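PDB 5GP9: transcriptional regulator (TetR/AcrR family) from Bacillus halodurans, which probably binds operator DNA as a dimeric repressor of fatty acid degradation genes and responds to fatty-acyl effectors. Local coordinates for residues 85-88 and 89-93; 179-182 and 183-187; 78-81 and 82-86. One frame throughout, in Å; residues are numbered along the deposited sequence.

Interaction 1 (85-88 and 89-93); sequences ILVN and MHFKQ. With PLM (palmitic acid), chain E.
Val87 and Phe91 meet one turn apart on helix 79-95 of the all-helical C-terminal domain of the TetR fold, which here holds the palmitic acid. Val87 CG1 sits over one face of the Phe91 ring, displaced toward the rim, and comes to 4.2 Å from Phe91 CE2. CG of Phe91 stands anti to its carbonyl carbon and beside the backbone N (chi1 -81°). This leans the base of the ring back over the preceding turn, where Phe91 CG is 3.6 Å from Val87 O. The same ring is packed by Val180 and Val183 of helix 180-189 and by Leu160, Val163 and Val164 of helix 149-169. It therefore fills the seam between three helices.

His90 is turned another way. Its CG lies opposite the backbone N (chi1 -172°), on the carbonyl side, which swings the imidazole off the turn below and toward the bound palmitic acid. The acyl chain crosses one face of the ring, offset toward the rim, with carbon CC of palmitic acid 3.6 Å from His90 NE2. This is a van der Waals contact with the part of the acyl chain nearer its methyl end. His90 ND1 is hydrogen-bonded to Tyr126 OH of helix 113-139, which helps fix the rotation of the ring against the ligand.

Ile85 and Met89 form a looser pair on the flank toward helix 50-74, where both touch Gln72. Ile85 CG2 and Met89 CG are 4.4 Å apart. The sulfur end of Met89 leads on away from Ile85.

Regular i to i+4 backbone bonds tie the two segments together. The shortest of the four runs from Lys92 N to Asn88 O, at 2.8 Å with an N-H...O angle of 151°.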
ATOM      1  N   ILE A  85       5.052  20.727  -2.849  1.00 29.98           N
ATOM      2  CA  ILE A  85       4.486  20.665  -4.182  1.00 32.26           C
ATOM      3  C   ILE A  85       4.108  19.249  -4.618  1.00 31.75           C
ATOM      4  O   ILE A  85       3.010  19.010  -5.142  1.00 29.76           O
ATOM      5  CB  ILE A  85       5.456  21.271  -5.233  1.00 38.67           C
ATOM      6  CG1 ILE A  85       5.393  22.812  -5.096  1.00 42.26           C
ATOM      7  CG2 ILE A  85       5.103  20.870  -6.668  1.00 39.89           C
ATOM      8  CD1 ILE A  85       6.423  23.568  -5.932  1.00 41.87           C
ATOM      9  N   LEU A  86       4.971  18.322  -4.260  1.00 29.24           N
ATOM     10  CA  LEU A  86       4.738  16.903  -4.597  1.00 28.03           C
ATOM     11  C   LEU A  86       3.563  16.363  -3.780  1.00 25.23           C
ATOM     12  O   LEU A  86       2.663  15.760  -4.373  1.00 25.01           O
ATOM     13  CB  LEU A  86       6.010  16.063  -4.392  1.00 31.79           C
ATOM     14  CG  LEU A  86       5.907  14.586  -4.813  1.00 29.60           C
ATOM     15  CD1 LEU A  86       7.183  14.083  -5.505  1.00 31.66           C
ATOM     16  CD2 LEU A  86       5.604  13.824  -3.544  1.00 31.67           C
ATOM     17  N   VAL A  87       3.529  16.587  -2.476  1.00 27.11           N
ATOM     18  CA  VAL A  87       2.397  16.126  -1.642  1.00 26.11           C
ATOM     19  C   VAL A  87       1.065  16.739  -2.109  1.00 28.16           C
ATOM     20  O   VAL A  87       0.057  16.080  -2.261  1.00 25.42           O
ATOM     21  CB  VAL A  87       2.683  16.416  -0.167  1.00 25.29           C
ATOM     22  CG1 VAL A  87       1.533  16.074   0.715  1.00 24.70           C
ATOM     23  CG2 VAL A  87       3.958  15.620   0.255  1.00 26.58           C
ATOM     24  N   ASN A  88       1.110  18.045  -2.323  1.00 27.36           N
ATOM     25  CA  ASN A  88      -0.041  18.770  -2.764  1.00 27.39           C
ATOM     26  C   ASN A  88      -0.569  18.310  -4.105  1.00 27.50           C
ATOM     27  O   ASN A  88      -1.755  18.042  -4.200  1.00 28.76           O
ATOM     28  CB  ASN A  88       0.268  20.264  -2.713  1.00 31.71           C
ATOM     29  CG  ASN A  88      -0.918  21.085  -3.103  1.00 35.78           C
ATOM     30  OD1 ASN A  88      -1.962  21.063  -2.406  1.00 34.37           O
ATOM     31  ND2 ASN A  88      -0.827  21.735  -4.272  1.00 39.29           N
ATOM     32  N   MET A  89       0.288  18.065  -5.102  1.00 27.79           N
ATOM     33  CA  MET A  89      -0.142  17.548  -6.406  1.00 33.14           C
ATOM     34  C   MET A  89      -0.610  16.097  -6.383  1.00 30.33           C
ATOM     35  O   MET A  89      -1.555  15.754  -7.077  1.00 29.47           O
ATOM     36  CB  MET A  89       0.986  17.703  -7.424  1.00 36.55           C
ATOM     37  CG  MET A  89       1.248  19.144  -7.830  1.00 46.07           C
ATOM     38  SD  MET A  89      -0.094  19.778  -8.900  1.00 58.30           S
ATOM     39  CE  MET A  89      -0.195  18.506 -10.139  1.00 47.02           C
ATOM     40  N   HIS A  90      -0.004  15.226  -5.565  1.00 26.20           N
ATOM     41  CA  HIS A  90      -0.523  13.891  -5.403  1.00 26.27           C
ATOM     42  C   HIS A  90      -1.958  13.886  -4.901  1.00 25.92           C
ATOM     43  O   HIS A  90      -2.831  13.204  -5.444  1.00 28.26           O
ATOM     44  CB  HIS A  90       0.462  13.086  -4.485  1.00 26.34           C
ATOM     45  CG  HIS A  90       0.184  11.609  -4.352  1.00 26.72           C
ATOM     46  ND1 HIS A  90       1.181  10.659  -4.401  1.00 22.92           N
ATOM     47  CD2 HIS A  90      -0.966  10.913  -4.198  1.00 26.96           C
ATOM     48  CE1 HIS A  90       0.660   9.466  -4.200  1.00 24.39           C
ATOM     49  NE2 HIS A  90      -0.640   9.581  -4.101  1.00 27.42           N
ATOM     50  N   PHE A  91      -2.217  14.670  -3.848  1.00 25.15           N
ATOM     51  CA  PHE A  91      -3.485  14.657  -3.168  1.00 21.14           C
ATOM     52  C   PHE A  91      -4.486  15.396  -4.099  1.00 24.89           C
ATOM     53  O   PHE A  91      -5.666  14.954  -4.198  1.00 25.52           O
ATOM     54  CB  PHE A  91      -3.369  15.353  -1.775  1.00 24.83           C
ATOM     55  CG  PHE A  91      -2.782  14.457  -0.676  1.00 22.67           C
ATOM     56  CD1 PHE A  91      -2.245  13.198  -0.964  1.00 23.24           C
ATOM     57  CD2 PHE A  91      -2.693  14.911   0.576  1.00 24.96           C
ATOM     58  CE1 PHE A  91      -1.697  12.410   0.040  1.00 20.99           C
ATOM     59  CE2 PHE A  91      -2.129  14.188   1.585  1.00 22.80           C
ATOM     60  CZ  PHE A  91      -1.599  12.919   1.321  1.00 21.86           C
ATOM     61  N   LYS A  92      -4.009  16.481  -4.711  1.00 26.53           N
ATOM     62  CA  LYS A  92      -4.886  17.302  -5.592  1.00 28.92           C
ATOM     63  C   LYS A  92      -5.453  16.490  -6.749  1.00 32.12           C
ATOM     64  O   LYS A  92      -6.650  16.544  -7.058  1.00 31.63           O
ATOM     65  CB  LYS A  92      -4.085  18.504  -6.099  1.00 35.99           C
ATOM     66  CG  LYS A  92      -4.732  19.471  -7.060  1.00 45.15           C
ATOM     67  CD  LYS A  92      -3.732  19.895  -8.151  1.00 54.69           C
ATOM     68  CE  LYS A  92      -4.389  20.414  -9.427  1.00 60.27           C
ATOM     69  NZ  LYS A  92      -5.535  19.586  -9.919  1.00 64.76           N
ATOM     70  N   GLN A  93      -4.584  15.763  -7.413  1.00 32.79           N
ATOM     71  CA  GLN A  93      -4.997  14.989  -8.585  1.00 33.83           C
ATOM     72  C   GLN A  93      -6.064  13.953  -8.239  1.00 30.37           C
ATOM     73  O   GLN A  93      -6.967  13.728  -9.011  1.00 33.34           O
ATOM     74  CB  GLN A  93      -3.805  14.370  -9.312  1.00 43.36           C
ATOM     75  CG  GLN A  93      -2.696  15.363  -9.640  1.00 50.32           C
ATOM     76  CD  GLN A  93      -2.726  15.977 -10.998  1.00 58.28           C
ATOM     77  OE1 GLN A  93      -2.225  15.406 -11.961  1.00 52.70           O
ATOM     78  NE2 GLN A  93      -3.236  17.204 -11.070  1.00 64.98           N
TER
HETATM   79  C1  PLM E 203       2.783  -0.730  -3.773  1.00 61.38           C
HETATM   80  O1  PLM E 203       2.734   0.306  -3.077  1.00 44.12           O
HETATM   81  O2  PLM E 203       3.128  -1.788  -3.249  1.00 69.72           O
HETATM   82  C2  PLM E 203       2.432  -0.729  -5.264  1.00 63.53           C
HETATM   83  C3  PLM E 203       0.953  -0.348  -5.499  1.00 68.60           C
HETATM   84  C4  PLM E 203       0.398  -0.544  -6.932  1.00 64.00           C
HETATM   85  C5  PLM E 203       0.031   0.667  -7.841  1.00 56.38           C
HETATM   86  C6  PLM E 203      -0.102   2.021  -7.145  1.00 50.70           C
HETATM   87  C7  PLM E 203      -0.806   3.111  -7.934  1.00 44.32           C
HETATM   88  C8  PLM E 203      -0.982   4.291  -7.036  1.00 43.69           C
HETATM   89  C9  PLM E 203      -0.162   5.492  -7.378  1.00 45.47           C
HETATM   90  CA  PLM E 203      -1.044   6.670  -7.419  1.00 47.24           C
HETATM   91  CB  PLM E 203      -0.132   7.873  -7.542  1.00 47.20           C
HETATM   92  CC  PLM E 203      -1.002   9.110  -7.651  1.00 46.86           C
HETATM   93  CD  PLM E 203      -2.002   8.889  -8.792  1.00 56.32           C
HETATM   94  CE  PLM E 203      -2.155   9.979  -9.821  1.00 61.68           C
HETATM   95  CF  PLM E 203      -2.550   9.277 -11.119  1.00 56.31           C
HETATM   96  CG  PLM E 203      -2.890  10.330 -12.115  1.00 61.43           C

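Interaction 2 (179-182 and 183-187); sequences LVKP and VHQLL
Leu179 O accepts from Val183 N at 2.9 Å, a bond that starts the first turn of helix 180-189 in the TetR-family C-terminal domain. The donor lies nearly along the C=O axis. Leu179 itself is still in a 3-10 conformation, and the regular helix begins at Val180. Three more i to i+4 bonds follow, from His184 N to Val180 O, Gln185 N to Lys181 O and Leu186 N to Pro182 O. Pro182 has no N-H to give, but in the first turn of a helix this costs no i to i+4 bond.

Val183 points its CG2 branch back at the turn before. CG2 stands beside the backbone N, anti to the carbonyl carbon. It reaches Leu179 CB at 4.2 Å and packs still closer, at 3.2 Å, against Leu179 O. Leu160 of helix 149-169 also packs on Val183. Leu151 of the second subunit covers both Pro182 and Val183, and Met155 of that subunit meets Leu186. This side of the helix thus belongs to the dimer interface.

Lys181 and Gln185 lie on another side, and their side chains cross obliquely. The lysine is extended up to CE and turns only at its last torsion. Gln185 folds at chi2 (-84°), which turns its amide back toward the end of the lysine chain. Gln185 NE2 lies 3.7 Å from Lys181 CE and 3.5 Å from Lys181 NZ. Both nitrogens are donors, and no hydrogen bond is made between them. Lower down, Gln185 CG rests 3.0 Å from Lys181 O.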
ATOM      1  N   LEU A 179      -5.009  17.562   4.343  1.00 26.44           N
ATOM      2  CA  LEU A 179      -3.908  16.796   4.985  1.00 25.80           C
ATOM      3  C   LEU A 179      -2.514  17.091   4.394  1.00 27.20           C
ATOM      4  O   LEU A 179      -1.500  16.638   4.895  1.00 25.58           O
ATOM      5  CB  LEU A 179      -4.233  15.320   4.837  1.00 24.09           C
ATOM      6  CG  LEU A 179      -5.518  14.918   5.481  1.00 26.70           C
ATOM      7  CD1 LEU A 179      -5.677  13.419   5.236  1.00 26.53           C
ATOM      8  CD2 LEU A 179      -5.499  15.208   6.979  1.00 26.45           C
ATOM      9  N   VAL A 180      -2.470  17.919   3.356  1.00 26.02           N
ATOM     10  CA  VAL A 180      -1.231  18.270   2.694  1.00 27.06           C
ATOM     11  C   VAL A 180      -0.220  18.785   3.672  1.00 27.25           C
ATOM     12  O   VAL A 180       0.887  18.262   3.744  1.00 24.76           O
ATOM     13  CB  VAL A 180      -1.447  19.257   1.499  1.00 26.42           C
ATOM     14  CG1 VAL A 180      -0.130  19.794   0.933  1.00 30.30           C
ATOM     15  CG2 VAL A 180      -2.146  18.585   0.318  1.00 30.82           C
ATOM     16  N   LYS A 181      -0.566  19.830   4.440  1.00 26.65           N
ATOM     17  CA  LYS A 181       0.428  20.397   5.337  1.00 26.87           C
ATOM     18  C   LYS A 181       0.841  19.427   6.398  1.00 29.14           C
ATOM     19  O   LYS A 181       2.041  19.254   6.580  1.00 28.39           O
ATOM     20  CB  LYS A 181      -0.007  21.756   5.869  1.00 29.80           C
ATOM     21  CG  LYS A 181       0.867  22.346   6.942  1.00 37.88           C
ATOM     22  CD  LYS A 181       0.131  23.525   7.581  1.00 43.88           C
ATOM     23  CE  LYS A 181       0.842  24.133   8.766  1.00 48.88           C
ATOM     24  NZ  LYS A 181       1.806  25.155   8.313  1.00 53.46           N
ATOM     25  N   PRO A 182      -0.103  18.797   7.126  1.00 26.94           N
ATOM     26  CA  PRO A 182       0.347  17.870   8.161  1.00 25.64           C
ATOM     27  C   PRO A 182       1.157  16.658   7.657  1.00 23.49           C
ATOM     28  O   PRO A 182       2.089  16.254   8.345  1.00 21.32           O
ATOM     29  CB  PRO A 182      -0.929  17.443   8.870  1.00 28.73           C
ATOM     30  CG  PRO A 182      -2.038  17.994   8.141  1.00 29.22           C
ATOM     31  CD  PRO A 182      -1.564  19.011   7.174  1.00 28.54           C
ATOM     32  N   VAL A 183       0.860  16.168   6.459  1.00 25.46           N
ATOM     33  CA  VAL A 183       1.650  14.985   5.937  1.00 23.40           C
ATOM     34  C   VAL A 183       3.055  15.428   5.605  1.00 25.49           C
ATOM     35  O   VAL A 183       3.994  14.802   5.977  1.00 22.07           O
ATOM     36  CB  VAL A 183       0.962  14.338   4.728  1.00 22.78           C
ATOM     37  CG1 VAL A 183       1.894  13.368   4.044  1.00 26.86           C
ATOM     38  CG2 VAL A 183      -0.339  13.661   5.136  1.00 24.29           C
ATOM     39  N   HIS A 184       3.152  16.574   4.926  1.00 22.86           N
ATOM     40  CA  HIS A 184       4.393  17.198   4.630  1.00 25.55           C
ATOM     41  C   HIS A 184       5.292  17.371   5.860  1.00 25.99           C
ATOM     42  O   HIS A 184       6.489  16.996   5.813  1.00 22.07           O
ATOM     43  CB  HIS A 184       4.082  18.592   3.983  1.00 27.82           C
ATOM     44  CG  HIS A 184       5.279  19.424   3.750  1.00 33.49           C
ATOM     45  ND1 HIS A 184       6.208  19.118   2.791  1.00 35.18           N
ATOM     46  CD2 HIS A 184       5.709  20.548   4.358  1.00 33.10           C
ATOM     47  CE1 HIS A 184       7.170  20.026   2.814  1.00 35.70           C
ATOM     48  NE2 HIS A 184       6.886  20.897   3.754  1.00 38.16           N
ATOM     49  N   GLN A 185       4.704  17.951   6.952  1.00 24.29           N
ATOM     50  CA  GLN A 185       5.458  18.205   8.098  1.00 28.32           C
ATOM     51  C   GLN A 185       5.926  16.930   8.770  1.00 25.36           C
ATOM     52  O   GLN A 185       7.034  16.843   9.269  1.00 27.47           O
ATOM     53  CB  GLN A 185       4.626  18.982   9.109  1.00 29.76           C
ATOM     54  CG  GLN A 185       3.956  20.240   8.630  1.00 43.61           C
ATOM     55  CD  GLN A 185       4.801  21.479   8.633  1.00 52.72           C
ATOM     56  OE1 GLN A 185       5.990  21.492   8.257  1.00 54.44           O
ATOM     57  NE2 GLN A 185       4.144  22.581   8.991  1.00 60.16           N
ATOM     58  N   LEU A 186       5.051  15.949   8.781  1.00 21.44           N
ATOM     59  CA  LEU A 186       5.290  14.695   9.419  1.00 26.00           C
ATOM     60  C   LEU A 186       6.420  13.925   8.725  1.00 21.67           C
ATOM     61  O   LEU A 186       7.293  13.355   9.410  1.00 22.35           O
ATOM     62  CB  LEU A 186       3.986  13.877   9.504  1.00 27.02           C
ATOM     63  CG  LEU A 186       4.048  12.489  10.141  1.00 27.16           C
ATOM     64  CD1 LEU A 186       4.469  12.492  11.592  1.00 27.06           C
ATOM     65  CD2 LEU A 186       2.672  11.787  10.001  1.00 31.92           C
ATOM     66  N   LEU A 187       6.453  13.927   7.402  1.00 21.59           N
ATOM     67  CA  LEU A 187       7.531  13.389   6.675  1.00 21.38           C
ATOM     68  C   LEU A 187       8.876  14.061   6.942  1.00 24.54           C
ATOM     69  O   LEU A 187       9.905  13.418   7.071  1.00 25.32           O
ATOM     70  CB  LEU A 187       7.259  13.314   5.208  1.00 22.17           C
ATOM     71  CG  LEU A 187       6.111  12.492   4.654  1.00 24.27           C
ATOM     72  CD1 LEU A 187       5.791  12.734   3.179  1.00 25.37           C
ATOM     73  CD2 LEU A 187       6.423  11.017   4.867  1.00 26.61           C
TER

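Interaction 3 (78-81 and 82-86); sequences DVEE and KLKIL
Lys82 folds back over Asp78 and Val79 at the start of helix 79-95, and here the contact is tight. Its CG stands beside the backbone N (chi1 -69°) and comes to 3.4 Å from Asp78 O. That same oxygen accepts a 3.0 Å bond from Lys82 N. Beyond CG the lysine runs straight along the buried flank toward helix 113-139. There its NZ forms a salt bridge with Glu136 and also a hydrogen bond to a glycerol, probably from the crystallisation liquor.

Asp78 is the N-cap. Its OD1 accepts from Glu80 N at 2.6 Å, on the anti side and 34° out of the carboxylate plane. Leu83 N reaches Val79 O at 3.0 Å from above the carbonyl plane, a bent approach in this first turn. The Leu83 side chain turns to helix 180-189 and to Leu191 of the second subunit.

The more open side holds Glu80, Glu81 and Lys84. Glu80 and Lys84 lie side by side and point the same way. Even so, Glu80 OE2 comes only to 4.1 Å from Lys84 CE, and 5.3 Å separates Glu80 OE2 from Lys84 NZ. The opposite charges probably attract weakly at this distance, but they form no salt bridge. Glu81 stretches out beside Ile85, whose CG1 rests 3.4 Å from Glu81 O.

Three acidic side chains thus gather at the amino end of the helix, where they would probably be stabilised by the helix dipole. The ammonium of the largely buried Lys82 is instead answered by Glu136, a charge on a different helix, which ties the start of helix 79-95 to helix 113-139.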
ATOM      1  N   ASP A  78      13.248  26.358  -2.945  1.00 65.07           N
ATOM      2  CA  ASP A  78      13.499  25.600  -1.751  1.00 64.21           C
ATOM      3  C   ASP A  78      12.982  24.144  -1.919  1.00 64.52           C
ATOM      4  O   ASP A  78      11.899  23.930  -2.453  1.00 59.80           O
ATOM      5  CB  ASP A  78      12.841  26.372  -0.587  1.00 71.27           C
ATOM      6  CG  ASP A  78      12.972  25.674   0.736  1.00 80.86           C
ATOM      7  OD1 ASP A  78      13.183  24.449   0.729  1.00 79.77           O
ATOM      8  OD2 ASP A  78      12.834  26.338   1.787  1.00 88.83           O
ATOM      9  N   VAL A  79      13.742  23.148  -1.476  1.00 52.62           N
ATOM     10  CA  VAL A  79      13.300  21.749  -1.664  1.00 52.69           C
ATOM     11  C   VAL A  79      12.248  21.266  -0.607  1.00 56.36           C
ATOM     12  O   VAL A  79      11.661  20.130  -0.726  1.00 43.37           O
ATOM     13  CB  VAL A  79      14.507  20.779  -1.708  1.00 59.14           C
ATOM     14  CG1 VAL A  79      15.588  21.256  -2.658  1.00 56.42           C
ATOM     15  CG2 VAL A  79      15.075  20.555  -0.325  1.00 63.61           C
ATOM     16  N   GLU A  80      12.129  22.060   0.477  1.00 50.51           N
ATOM     17  CA  GLU A  80      10.980  22.067   1.418  1.00 57.38           C
ATOM     18  C   GLU A  80       9.738  22.355   0.601  1.00 45.86           C
ATOM     19  O   GLU A  80       8.715  21.662   0.684  1.00 46.91           O
ATOM     20  CB  GLU A  80      11.164  23.180   2.486  1.00 67.72           C
ATOM     21  CG  GLU A  80       9.981  23.568   3.386  1.00 77.08           C
ATOM     22  CD  GLU A  80       9.176  24.757   2.828  1.00 88.07           C
ATOM     23  OE1 GLU A  80       9.772  25.866   2.672  1.00 84.14           O
ATOM     24  OE2 GLU A  80       7.954  24.578   2.525  1.00 79.60           O
ATOM     25  N   GLU A  81       9.846  23.389  -0.221  1.00 48.92           N
ATOM     26  CA  GLU A  81       8.744  23.776  -1.064  1.00 41.03           C
ATOM     27  C   GLU A  81       8.444  22.658  -2.042  1.00 35.91           C
ATOM     28  O   GLU A  81       7.286  22.367  -2.269  1.00 33.39           O
ATOM     29  CB  GLU A  81       9.079  25.075  -1.823  1.00 51.67           C
ATOM     30  CG  GLU A  81       7.914  25.962  -2.214  1.00 58.04           C
ATOM     31  CD  GLU A  81       8.410  27.166  -3.024  1.00 68.99           C
ATOM     32  OE1 GLU A  81       8.028  27.295  -4.212  1.00 67.51           O
ATOM     33  OE2 GLU A  81       9.248  27.938  -2.498  1.00 83.15           O
ATOM     34  N   LYS A  82       9.486  22.081  -2.627  1.00 32.98           N
ATOM     35  CA  LYS A  82       9.340  21.053  -3.663  1.00 37.15           C
ATOM     36  C   LYS A  82       8.621  19.784  -3.135  1.00 35.17           C
ATOM     37  O   LYS A  82       7.805  19.178  -3.853  1.00 32.79           O
ATOM     38  CB  LYS A  82      10.670  20.722  -4.259  1.00 36.10           C
ATOM     39  CG  LYS A  82      11.203  21.873  -5.089  1.00 38.39           C
ATOM     40  CD  LYS A  82      12.381  21.369  -5.888  1.00 37.49           C
ATOM     41  CE  LYS A  82      13.029  22.508  -6.681  1.00 44.23           C
ATOM     42  NZ  LYS A  82      14.180  21.971  -7.447  1.00 43.78           N
ATOM     43  N   LEU A  83       8.979  19.370  -1.918  1.00 30.38           N
ATOM     44  CA  LEU A  83       8.283  18.232  -1.288  1.00 30.82           C
ATOM     45  C   LEU A  83       6.808  18.651  -1.065  1.00 28.37           C
ATOM     46  O   LEU A  83       5.885  17.836  -1.282  1.00 29.71           O
ATOM     47  CB  LEU A  83       8.947  17.771   0.037  1.00 32.87           C
ATOM     48  CG  LEU A  83       8.305  16.538   0.752  1.00 28.39           C
ATOM     49  CD1 LEU A  83       8.322  15.340  -0.175  1.00 30.91           C
ATOM     50  CD2 LEU A  83       9.076  16.188   2.013  1.00 32.13           C
ATOM     51  N   LYS A  84       6.544  19.910  -0.666  1.00 27.41           N
ATOM     52  CA  LYS A  84       5.217  20.310  -0.422  1.00 31.11           C
ATOM     53  C   LYS A  84       4.426  20.315  -1.718  1.00 29.91           C
ATOM     54  O   LYS A  84       3.315  19.860  -1.679  1.00 28.65           O
ATOM     55  CB  LYS A  84       5.120  21.675   0.293  1.00 37.56           C
ATOM     56  CG  LYS A  84       3.689  22.042   0.668  1.00 45.20           C
ATOM     57  CD  LYS A  84       3.556  23.382   1.409  1.00 55.22           C
ATOM     58  CE  LYS A  84       4.089  23.346   2.842  1.00 61.34           C
ATOM     59  NZ  LYS A  84       3.301  22.465   3.746  1.00 67.93           N
ATOM     60  N   ILE A  85       5.052  20.727  -2.849  1.00 29.98           N
ATOM     61  CA  ILE A  85       4.486  20.665  -4.182  1.00 32.26           C
ATOM     62  C   ILE A  85       4.108  19.249  -4.618  1.00 31.75           C
ATOM     63  O   ILE A  85       3.010  19.010  -5.142  1.00 29.76           O
ATOM     64  CB  ILE A  85       5.456  21.271  -5.233  1.00 38.67           C
ATOM     65  CG1 ILE A  85       5.393  22.812  -5.096  1.00 42.26           C
ATOM     66  CG2 ILE A  85       5.103  20.870  -6.668  1.00 39.89           C
ATOM     67  CD1 ILE A  85       6.423  23.568  -5.932  1.00 41.87           C
ATOM     68  N   LEU A  86       4.971  18.322  -4.260  1.00 29.24           N
ATOM     69  CA  LEU A  86       4.738  16.903  -4.597  1.00 28.03           C
ATOM     70  C   LEU A  86       3.563  16.363  -3.780  1.00 25.23           C
ATOM     71  O   LEU A  86       2.663  15.760  -4.373  1.00 25.01           O
ATOM     72  CB  LEU A  86       6.010  16.063  -4.392  1.00 31.79           C
ATOM     73  CG  LEU A  86       5.907  14.586  -4.813  1.00 29.60           C
ATOM     74  CD1 LEU A  86       7.183  14.083  -5.505  1.00 31.66           C
ATOM     75  CD2 LEU A  86       5.604  13.824  -3.544  1.00 31.67           C
TER

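In the fold
All three contacts lie in the C-terminal domain, on the same side of the chain's centre. Their centres are about 10 to 11 Å apart. Interactions 3 and 1 follow each other along helix 79-95 and share Ile85 and Leu86. Interaction 2 comes much later in the chain, at the start of helix 180-189, which packs on both of them. Val180 packs on Val87, Asn88 and Phe91, and Val183 on Phe91, while His184 lies against Glu80, Leu83 and Lys84. Helix 79-95 thus carries the palmitic acid contact of interaction 1, and helix 180-189 joins it to the second subunit. This places the effector pocket and the dimer interface on neighbouring, directly packed helices.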